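Beta-galactosidase/beta-glucuronidase (Faecalibacterium prausnitzii L2-6, PDB 6MVF) binds flavin mononucleotide and is a glycoside hydrolase of family 2 from a gut bacterium, probably removing glucuronic acid from beta-glucuronides. Local coordinates at residues 243-248 / 288-293; 443-448 / 478-483. All coordinates share one frame; numbering follows the deposited sequence.

Interaction 1. Residues 243-248 / 288-293; sequences AELWSM and SINGEA
Asn290 reaches across to the loop 243-248 and gives an amide hydrogen to the backbone carbonyl of Trp246, ND2 to O 2.9 Å. The bond is somewhat bent, 143° at the hydrogen; O lies close to the amide plane of Asn290, whereas ND2 stands above the carbonyl plane, 47° out of it. Leu245 runs alongside the same amide in the opposite direction, its CD1 3.8 Å from Asn290 CG. Across the carbonyl plane from ND2, Ile289 places CD1, which meets the edge of the Trp246 ring at CZ3, 4.0 Å away, and Met248 SD at 4.1 Å. With CG1 anti to the backbone N (chi1 178°) and the chain extended, that methyl stretches toward the loop. Further out, Asn290 OD1 accepts from Ser278 N, fixing the rotation of the amide, and Trp246 NE1 donates to Asp348 O. Asn290 itself sits in a type I' turn from Ile289 to Glu292, closed by Ile289 N to Glu292 O and Glu292 N to Ile289 O, both 3.1 Å. The arrangement is a tight two-residue beta hairpin, 286-289 with 292-300, docked at the junction of the family 2 immunoglobulin-like domain and TIM barrel.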
ATOM      1  N   ALA A 243     -20.435 -16.834 -21.092  1.00 38.66           N
ATOM      2  CA  ALA A 243     -19.733 -15.559 -21.093  1.00 30.53           C
ATOM      3  C   ALA A 243     -20.448 -14.539 -20.216  1.00 30.92           C
ATOM      4  O   ALA A 243     -21.675 -14.447 -20.213  1.00 33.57           O
ATOM      5  CB  ALA A 243     -19.626 -15.037 -22.518  1.00 33.09           C
ATOM      6  N   GLU A 244     -19.676 -13.790 -19.441  1.00 32.01           N
ATOM      7  CA  GLU A 244     -20.198 -12.640 -18.715  1.00 33.26           C
ATOM      8  C   GLU A 244     -20.127 -11.424 -19.635  1.00 32.32           C
ATOM      9  O   GLU A 244     -19.034 -10.964 -19.985  1.00 30.19           O
ATOM     10  CB  GLU A 244     -19.416 -12.420 -17.425  1.00 29.86           C
ATOM     11  CG  GLU A 244     -19.896 -13.319 -16.307  1.00 42.62           C
ATOM     12  CD  GLU A 244     -19.102 -13.131 -15.031  1.00 60.56           C
ATOM     13  OE1 GLU A 244     -19.399 -12.185 -14.254  1.00 63.04           O
ATOM     14  OE2 GLU A 244     -18.165 -13.934 -14.812  1.00 59.16           O
ATOM     15  N   LEU A 245     -21.286 -10.920 -20.051  1.00 28.29           N
ATOM     16  CA  LEU A 245     -21.290  -9.833 -21.015  1.00 28.69           C
ATOM     17  C   LEU A 245     -20.864  -8.521 -20.361  1.00 31.61           C
ATOM     18  O   LEU A 245     -20.972  -8.334 -19.141  1.00 23.51           O
ATOM     19  CB  LEU A 245     -22.670  -9.674 -21.645  1.00 28.76           C
ATOM     20  CG  LEU A 245     -23.220 -10.953 -22.270  1.00 31.70           C
ATOM     21  CD1 LEU A 245     -24.551 -10.689 -22.932  1.00 27.63           C
ATOM     22  CD2 LEU A 245     -22.229 -11.519 -23.253  1.00 30.15           C
ATOM     23  N   TRP A 246     -20.361  -7.611 -21.208  1.00 30.40           N
ATOM     24  CA  TRP A 246     -20.009  -6.243 -20.834  1.00 27.41           C
ATOM     25  C   TRP A 246     -21.190  -5.292 -21.084  1.00 28.22           C
ATOM     26  O   TRP A 246     -21.797  -5.310 -22.162  1.00 20.99           O
ATOM     27  CB  TRP A 246     -18.780  -5.790 -21.636  1.00 23.19           C
ATOM     28  CG  TRP A 246     -18.257  -4.435 -21.235  1.00 23.74           C
ATOM     29  CD1 TRP A 246     -17.247  -4.180 -20.356  1.00 26.74           C
ATOM     30  CD2 TRP A 246     -18.732  -3.153 -21.678  1.00 21.99           C
ATOM     31  NE1 TRP A 246     -17.054  -2.827 -20.228  1.00 26.44           N
ATOM     32  CE2 TRP A 246     -17.959  -2.174 -21.025  1.00 25.90           C
ATOM     33  CE3 TRP A 246     -19.733  -2.740 -22.562  1.00 26.23           C
ATOM     34  CZ2 TRP A 246     -18.156  -0.804 -21.232  1.00 26.72           C
ATOM     35  CZ3 TRP A 246     -19.921  -1.390 -22.769  1.00 24.30           C
ATOM     36  CH2 TRP A 246     -19.138  -0.434 -22.104  1.00 25.28           C
ATOM     37  N   SER A 247     -21.510  -4.457 -20.092  1.00 27.93           N
ATOM     38  CA  SER A 247     -22.429  -3.335 -20.302  1.00 26.04           C
ATOM     39  C   SER A 247     -22.013  -2.195 -19.384  1.00 22.83           C
ATOM     40  O   SER A 247     -21.139  -2.357 -18.536  1.00 28.36           O
ATOM     41  CB  SER A 247     -23.891  -3.730 -20.057  1.00 23.61           C
ATOM     42  OG  SER A 247     -24.173  -3.831 -18.671  1.00 23.70           O
ATOM     43  N   MET A 248     -22.628  -1.020 -19.574  1.00 25.43           N
ATOM     44  CA  MET A 248     -22.310   0.133 -18.723  1.00 27.15           C
ATOM     45  C   MET A 248     -22.646  -0.135 -17.262  1.00 25.92           C
ATOM     46  O   MET A 248     -21.921   0.317 -16.368  1.00 27.49           O
ATOM     47  CB  MET A 248     -23.039   1.399 -19.203  1.00 21.98           C
ATOM     48  CG  MET A 248     -22.580   1.883 -20.576  1.00 27.93           C
ATOM     49  SD  MET A 248     -23.337   0.971 -21.954  1.00 28.85           S
ATOM     50  CE  MET A 248     -25.021   1.606 -21.815  1.00 19.96           C
ATOM     51  N   SER A 288     -29.674   0.150 -28.079  1.00 27.03           N
ATOM     52  CA  SER A 288     -29.801  -1.074 -27.300  1.00 31.08           C
ATOM     53  C   SER A 288     -28.426  -1.687 -27.144  1.00 30.64           C
ATOM     54  O   SER A 288     -27.616  -1.658 -28.075  1.00 31.75           O
ATOM     55  CB  SER A 288     -30.700  -2.137 -27.959  1.00 32.61           C
ATOM     56  OG  SER A 288     -31.951  -1.620 -28.356  1.00 43.21           O
ATOM     57  N   ILE A 289     -28.163  -2.280 -25.990  1.00 32.32           N
ATOM     58  CA  ILE A 289     -26.948  -3.062 -25.821  1.00 32.65           C
ATOM     59  C   ILE A 289     -27.342  -4.413 -25.244  1.00 31.69           C
ATOM     60  O   ILE A 289     -28.167  -4.480 -24.323  1.00 29.50           O
ATOM     61  CB  ILE A 289     -25.914  -2.332 -24.947  1.00 27.12           C
ATOM     62  CG1 ILE A 289     -24.672  -3.209 -24.759  1.00 30.85           C
ATOM     63  CG2 ILE A 289     -26.537  -1.891 -23.645  1.00 23.78           C
ATOM     64  CD1 ILE A 289     -23.474  -2.441 -24.190  1.00 34.89           C
ATOM     65  N   ASN A 290     -26.816  -5.489 -25.838  1.00 30.37           N
ATOM     66  CA  ASN A 290     -27.105  -6.856 -25.392  1.00 32.40           C
ATOM     67  C   ASN A 290     -28.605  -7.121 -25.350  1.00 34.77           C
ATOM     68  O   ASN A 290     -29.098  -7.797 -24.444  1.00 30.78           O
ATOM     69  CB  ASN A 290     -26.472  -7.148 -24.022  1.00 24.64           C
ATOM     70  CG  ASN A 290     -24.945  -7.073 -24.053  1.00 31.76           C
ATOM     71  OD1 ASN A 290     -24.316  -7.475 -25.036  1.00 28.41           O
ATOM     72  ND2 ASN A 290     -24.344  -6.540 -22.985  1.00 30.17           N
ATOM     73  N   GLY A 291     -29.339  -6.544 -26.304  1.00 33.56           N
ATOM     74  CA  GLY A 291     -30.752  -6.811 -26.452  1.00 29.07           C
ATOM     75  C   GLY A 291     -31.688  -6.003 -25.578  1.00 32.10           C
ATOM     76  O   GLY A 291     -32.902  -6.226 -25.631  1.00 32.68           O
ATOM     77  N   GLU A 292     -31.186  -5.080 -24.776  1.00 32.54           N
ATOM     78  CA  GLU A 292     -32.036  -4.278 -23.910  1.00 36.75           C
ATOM     79  C   GLU A 292     -31.991  -2.825 -24.357  1.00 35.88           C
ATOM     80  O   GLU A 292     -30.907  -2.268 -24.563  1.00 33.85           O
ATOM     81  CB  GLU A 292     -31.608  -4.403 -22.447  1.00 36.22           C
ATOM     82  CG  GLU A 292     -32.453  -3.562 -21.515  1.00 55.40           C
ATOM     83  CD  GLU A 292     -32.370  -4.002 -20.062  1.00 76.61           C
ATOM     84  OE1 GLU A 292     -32.044  -5.190 -19.817  1.00 79.50           O
ATOM     85  OE2 GLU A 292     -32.631  -3.154 -19.170  1.00 76.19           O
ATOM     86  N   ALA A 293     -33.169  -2.219 -24.506  1.00 37.66           N
ATOM     87  CA  ALA A 293     -33.267  -0.798 -24.829  1.00 31.98           C
ATOM     88  C   ALA A 293     -32.676   0.045 -23.708  1.00 32.80           C
ATOM     89  O   ALA A 293     -33.125  -0.033 -22.561  1.00 30.64           O
ATOM     90  CB  ALA A 293     -34.723  -0.416 -25.057  1.00 25.18           C
TER

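Interaction 2. Residues 443-448 / 478-483; sequences MHRITD and PDICLG
Arg445 NH2 is held by two acceptors from the far side of the contact, Asp479 OD1 at 2.9 Å from NH2 and the side-chain oxygen of Asn477 just ahead of that segment. The bond to OD1 is nearly straight, 177°, and uses the syn lone pair. A second bond, Arg445 NE to Asp479 OD2 at 2.9 Å, makes a side-on, bidentate salt bridge, one nitrogen to each oxygen, with guanidinium and carboxylate planes only 16° apart. Extended from CG to NE, the arginine carries its charged end across the gap. Ile480 CD1 lies over one face of the guanidinium, near its NH2 corner and 3.4 Å from NH2; the same CD1 also touches His444 CB at 4.0 Å. The flat cation is thus gripped at an edge and covered on a face by consecutive residues. Farther along both segments, a water joins the backbones, donating to Asp448 O and accepting from Cys481 N, 2.9 Å each. His444 is held at both ring nitrogens, NE2 by Pro438 O and ND1 by Glu450, whose carboxylate also takes Arg445 N, and Asp448 pairs with Lys421. The loop 443-448 leads from strand 428-433 into strand 450-453, beside helix 407-423. Residues 478-483 lead from helix 466-476 into the neighbouring parallel strand 482-487.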
ATOM      1  N   MET A 443     -24.084  15.926 -46.429  1.00 38.33           N
ATOM      2  CA  MET A 443     -23.473  15.591 -45.143  1.00 34.94           C
ATOM      3  C   MET A 443     -24.256  14.535 -44.363  1.00 36.65           C
ATOM      4  O   MET A 443     -23.727  13.988 -43.387  1.00 40.26           O
ATOM      5  CB  MET A 443     -23.292  16.846 -44.279  1.00 33.07           C
ATOM      6  CG  MET A 443     -22.258  17.845 -44.824  1.00 35.99           C
ATOM      7  SD  MET A 443     -20.718  17.083 -45.403  1.00 54.88           S
ATOM      8  CE  MET A 443     -19.939  16.654 -43.835  1.00 36.54           C
ATOM      9  N   HIS A 444     -25.474  14.205 -44.770  1.00 28.85           N
ATOM     10  CA  HIS A 444     -26.239  13.172 -44.100  1.00 31.78           C
ATOM     11  C   HIS A 444     -26.122  11.830 -44.822  1.00 37.11           C
ATOM     12  O   HIS A 444     -25.722  11.745 -45.987  1.00 37.32           O
ATOM     13  CB  HIS A 444     -27.693  13.595 -43.987  1.00 27.94           C
ATOM     14  CG  HIS A 444     -27.857  14.955 -43.393  1.00 39.57           C
ATOM     15  ND1 HIS A 444     -27.615  15.217 -42.062  1.00 35.80           N
ATOM     16  CD2 HIS A 444     -28.220  16.136 -43.952  1.00 41.59           C
ATOM     17  CE1 HIS A 444     -27.833  16.496 -41.821  1.00 36.46           C
ATOM     18  NE2 HIS A 444     -28.202  17.077 -42.951  1.00 39.73           N
ATOM     19  N   ARG A 445     -26.454  10.767 -44.093  1.00 31.94           N
ATOM     20  CA  ARG A 445     -26.458   9.401 -44.602  1.00 38.39           C
ATOM     21  C   ARG A 445     -25.073   8.916 -45.027  1.00 36.71           C
ATOM     22  O   ARG A 445     -24.962   7.883 -45.701  1.00 41.91           O
ATOM     23  CB  ARG A 445     -27.473   9.254 -45.754  1.00 38.56           C
ATOM     24  CG  ARG A 445     -28.794   9.883 -45.371  1.00 34.65           C
ATOM     25  CD  ARG A 445     -29.965   9.614 -46.279  1.00 30.63           C
ATOM     26  NE  ARG A 445     -31.189   9.900 -45.526  1.00 36.52           N
ATOM     27  CZ  ARG A 445     -31.642  11.132 -45.285  1.00 34.93           C
ATOM     28  NH1 ARG A 445     -30.969  12.170 -45.761  1.00 27.72           N
ATOM     29  NH2 ARG A 445     -32.747  11.332 -44.568  1.00 23.96           N
ATOM     30  N   ILE A 446     -24.008   9.620 -44.641  1.00 32.88           N
ATOM     31  CA  ILE A 446     -22.662   9.093 -44.844  1.00 34.18           C
ATOM     32  C   ILE A 446     -22.323   8.063 -43.773  1.00 35.75           C
ATOM     33  O   ILE A 446     -21.836   6.966 -44.075  1.00 30.64           O
ATOM     34  CB  ILE A 446     -21.621  10.230 -44.851  1.00 38.47           C
ATOM     35  CG1 ILE A 446     -21.804  11.156 -46.051  1.00 34.74           C
ATOM     36  CG2 ILE A 446     -20.206   9.653 -44.841  1.00 34.00           C
ATOM     37  CD1 ILE A 446     -20.741  12.239 -46.129  1.00 38.92           C
ATOM     38  N   THR A 447     -22.573   8.407 -42.510  1.00 31.36           N
ATOM     39  CA  THR A 447     -22.234   7.571 -41.367  1.00 32.88           C
ATOM     40  C   THR A 447     -23.471   6.819 -40.870  1.00 36.57           C
ATOM     41  O   THR A 447     -24.607   7.134 -41.234  1.00 34.40           O
ATOM     42  CB  THR A 447     -21.612   8.425 -40.248  1.00 36.67           C
ATOM     43  OG1 THR A 447     -22.524   9.459 -39.842  1.00 30.56           O
ATOM     44  CG2 THR A 447     -20.283   9.063 -40.718  1.00 25.72           C
ATOM     45  N   ASP A 448     -23.230   5.794 -40.040  1.00 36.41           N
ATOM     46  CA  ASP A 448     -24.310   4.925 -39.558  1.00 33.01           C
ATOM     47  C   ASP A 448     -25.302   5.675 -38.672  1.00 35.18           C
ATOM     48  O   ASP A 448     -26.498   5.348 -38.651  1.00 36.90           O
ATOM     49  CB  ASP A 448     -23.743   3.725 -38.779  1.00 31.00           C
ATOM     50  CG  ASP A 448     -22.734   2.899 -39.590  1.00 39.41           C
ATOM     51  OD1 ASP A 448     -22.963   2.668 -40.801  1.00 39.27           O
ATOM     52  OD2 ASP A 448     -21.706   2.475 -39.005  1.00 36.19           O
ATOM     53  N   PRO A 478     -37.205  10.022 -40.956  1.00 40.25           N
ATOM     54  CA  PRO A 478     -37.436   8.830 -40.121  1.00 43.23           C
ATOM     55  C   PRO A 478     -36.460   7.683 -40.376  1.00 40.78           C
ATOM     56  O   PRO A 478     -36.607   6.624 -39.751  1.00 41.66           O
ATOM     57  CB  PRO A 478     -38.864   8.423 -40.501  1.00 41.99           C
ATOM     58  CG  PRO A 478     -38.975   8.847 -41.928  1.00 30.91           C
ATOM     59  CD  PRO A 478     -38.225  10.155 -42.011  1.00 34.10           C
ATOM     60  N   ASP A 479     -35.489   7.846 -41.277  1.00 36.98           N
ATOM     61  CA  ASP A 479     -34.474   6.836 -41.553  1.00 39.17           C
ATOM     62  C   ASP A 479     -33.127   7.169 -40.921  1.00 39.44           C
ATOM     63  O   ASP A 479     -32.194   6.361 -41.012  1.00 34.38           O
ATOM     64  CB  ASP A 479     -34.304   6.652 -43.073  1.00 32.25           C
ATOM     65  CG  ASP A 479     -33.767   7.918 -43.784  1.00 44.15           C
ATOM     66  OD1 ASP A 479     -34.163   9.060 -43.427  1.00 34.60           O
ATOM     67  OD2 ASP A 479     -32.954   7.756 -44.729  1.00 44.20           O
ATOM     68  N   ILE A 480     -32.999   8.341 -40.298  1.00 35.57           N
ATOM     69  CA  ILE A 480     -31.749   8.773 -39.688  1.00 40.36           C
ATOM     70  C   ILE A 480     -31.847   8.575 -38.180  1.00 34.30           C
ATOM     71  O   ILE A 480     -32.874   8.896 -37.570  1.00 30.49           O
ATOM     72  CB  ILE A 480     -31.428  10.237 -40.040  1.00 37.77           C
ATOM     73  CG1 ILE A 480     -31.231  10.395 -41.552  1.00 31.75           C
ATOM     74  CG2 ILE A 480     -30.180  10.701 -39.295  1.00 31.08           C
ATOM     75  CD1 ILE A 480     -30.605  11.727 -41.988  1.00 29.68           C
ATOM     76  N   CYS A 481     -30.792   8.013 -37.589  1.00 32.11           N
ATOM     77  CA  CYS A 481     -30.666   7.929 -36.142  1.00 26.64           C
ATOM     78  C   CYS A 481     -30.114   9.253 -35.652  1.00 25.87           C
ATOM     79  O   CYS A 481     -28.954   9.572 -35.912  1.00 32.70           O
ATOM     80  CB  CYS A 481     -29.746   6.785 -35.738  1.00 32.45           C
ATOM     81  SG  CYS A 481     -30.186   5.181 -36.418  1.00 33.99           S
ATOM     82  N   LEU A 482     -30.944  10.028 -34.956  1.00 24.56           N
ATOM     83  CA  LEU A 482     -30.582  11.357 -34.485  1.00 27.17           C
ATOM     84  C   LEU A 482     -30.112  11.299 -33.033  1.00 30.58           C
ATOM     85  O   LEU A 482     -30.777  10.702 -32.174  1.00 28.33           O
ATOM     86  CB  LEU A 482     -31.760  12.324 -34.617  1.00 24.30           C
ATOM     87  CG  LEU A 482     -31.464  13.725 -34.090  1.00 29.79           C
ATOM     88  CD1 LEU A 482     -30.456  14.395 -35.000  1.00 24.38           C
ATOM     89  CD2 LEU A 482     -32.717  14.588 -33.911  1.00 25.28           C
ATOM     90  N   GLY A 483     -28.949  11.904 -32.775  1.00 24.31           N
ATOM     91  CA  GLY A 483     -28.531  12.215 -31.429  1.00 27.19           C
ATOM     92  C   GLY A 483     -28.148  13.681 -31.339  1.00 29.51           C
ATOM     93  O   GLY A 483     -28.113  14.391 -32.345  1.00 30.38           O
TER
HETATM   94  O   HOH W   1     -28.542   7.318 -39.236  1.00 34.72           O

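Overall arrangement
From the N terminus, the chain passes the strands of the sugar-binding domain and reaches 243-248 in the immunoglobulin-like domain, between strands 236-240 and 254-262. Interaction 1 closes a 39-residue loop, largely strand and without helix, by bringing 288-293 at the entry to the TIM barrel back against it. Strand 292-300 then starts the barrel. Interaction 2 opens later, at 443-448, and closes 29 residues holding strand 450-453 and helix 466-476. The two follow in series, neither nesting nor crossing. Their centres lie 23 Å apart and their nearest atoms about 10 Å, yet both reach the same sheet: the first joins two domains, the second the segments entering the adjacent parallel strands 450-453 and 482-487.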